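Local coordinates for protein superoxide dismutase (Clostridium difficile, PDB 3TJT) that binds an iron(III) ion and probably converts superoxide into hydrogen peroxide and oxygen, as in the iron/manganese superoxide dismutase family, at residues 50-53 with 54-57. Numbering follows the deposited sequence.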
# COMPACT_ATOMS: atom_id res chain seq x y z
N PRO A 50 8.23 7.87 28.40
CA PRO A 50 6.84 7.85 28.88
C PRO A 50 6.18 9.23 28.98
O PRO A 50 4.96 9.30 29.02
CB PRO A 50 6.94 7.20 30.27
CG PRO A 50 8.40 7.28 30.64
CD PRO A 50 9.15 7.23 29.35
N GLU A 51 6.96 10.31 29.01
CA GLU A 51 6.34 11.63 29.02
C GLU A 51 5.53 11.87 27.74
O GLU A 51 4.62 12.70 27.73
CB GLU A 51 7.37 12.74 29.23
CG GLU A 51 8.37 12.89 28.10
CD GLU A 51 9.59 13.69 28.54
OE1 GLU A 51 9.49 14.93 28.63
OE2 GLU A 51 10.64 13.07 28.81
N LEU A 52 5.87 11.16 26.67
CA LEU A 52 5.16 11.36 25.41
C LEU A 52 3.73 10.82 25.44
O LEU A 52 2.91 11.15 24.57
CB LEU A 52 5.95 10.75 24.24
CG LEU A 52 7.29 11.45 23.95
CD1 LEU A 52 8.01 10.72 22.83
CD2 LEU A 52 7.07 12.94 23.58
N TYR A 53 3.41 9.99 26.43
CA TYR A 53 2.03 9.53 26.59
C TYR A 53 1.13 10.70 26.94
O TYR A 53 -0.09 10.62 26.80
CB TYR A 53 1.90 8.45 27.67
CG TYR A 53 2.51 7.11 27.33
CD1 TYR A 53 2.08 6.38 26.22
CD2 TYR A 53 3.50 6.55 28.13
CE1 TYR A 53 2.64 5.15 25.92
CE2 TYR A 53 4.06 5.32 27.85
CZ TYR A 53 3.63 4.62 26.74
OH TYR A 53 4.20 3.39 26.46
N ASN A 54 1.72 11.80 27.39
CA ASN A 54 0.95 12.99 27.71
C ASN A 54 0.75 13.95 26.53
O ASN A 54 0.03 14.93 26.64
CB ASN A 54 1.54 13.72 28.92
CG ASN A 54 1.40 12.90 30.20
OD1 ASN A 54 0.42 12.19 30.39
ND2 ASN A 54 2.39 13.01 31.08
N TYR A 55 1.40 13.66 25.41
CA TYR A 55 1.09 14.37 24.17
C TYR A 55 -0.21 13.80 23.62
O TYR A 55 -0.52 12.63 23.81
CB TYR A 55 2.17 14.14 23.11
CG TYR A 55 3.49 14.89 23.26
CD1 TYR A 55 4.03 15.20 24.50
CD2 TYR A 55 4.20 15.26 22.13
CE1 TYR A 55 5.26 15.87 24.61
CE2 TYR A 55 5.42 15.92 22.22
CZ TYR A 55 5.94 16.22 23.46
OH TYR A 55 7.15 16.89 23.51
N SER A 56 -0.97 14.63 22.91
CA SER A 56 -2.10 14.13 22.13
C SER A 56 -1.55 13.53 20.83
O SER A 56 -0.40 13.79 20.47
CB SER A 56 -3.06 15.26 21.80
OG SER A 56 -2.44 16.19 20.93
N LEU A 57 -2.36 12.73 20.14
CA LEU A 57 -1.93 12.20 18.84
C LEU A 57 -1.61 13.36 17.89
O LEU A 57 -0.64 13.30 17.13
CB LEU A 57 -3.00 11.28 18.23
CG LEU A 57 -3.26 9.92 18.89
CD1 LEU A 57 -4.46 9.21 18.23
CD2 LEU A 57 -2.02 9.04 18.82
O HOH W 1 -2.41 11.66 25.41
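Glu-51 and Leu-52 meet Asn-54 and Tyr-55 three residues on, where a short 3-10 turn starting at Pro-50 runs out into extended chain. The turn sits in the loop between helix 24-46 and helix 57-62, within the alpha-hairpin domain. Pro-50 begins it, and its O accepts the amide of Tyr-53 (N to O, 3.1 Å). One residue on, Glu-51 O takes Asn-54 N at 3.1 Å, with an N-H...O angle of 156°. The CB of Asn-54 also rests 3.5 Å from Glu-51 O. The side-chain carboxamide of Asn-54 has a partner outside the turn: OD1 is hydrogen-bonded to Asn-4 ND2.

Leu-52 contributes both backbone and side chain. Its O accepts Tyr-55 N at 3.0 Å. Its CD2 methyl lies over the centre of the Tyr-55 ring, 3.5 Å from the centroid and 14° off the ring normal. This is a CH-pi contact on a ring face. On Tyr-55, CG is anti to the carbonyl carbon (chi1 -77°), which helps bring the ring across the leucine branch. Leu-52 also packs on Leu-46 and Ile-71.

The side chain of Tyr-53 leaves the backbone away from the following residues, though CB stays close to Asn-54 N. It touches Leu-46, and its OH is hydrogen-bonded to Asn-43 O. Its backbone O shares a water with Tyr-55 O, 2.9 Å from the water to Tyr-53 O. Beyond Tyr-55, Ser-56 is the N-cap of helix 57-62.

Three successive i to i+3 backbone bonds therefore hold the 3-10 turn, and the last reaches into the extended residue Tyr-55. That bond and the methyl-on-ring contact tie Leu-52 and Tyr-55 together by backbone and by side chain. The Tyr-55 ring is thus held against the turn where the chain leaves it for helix 57-62.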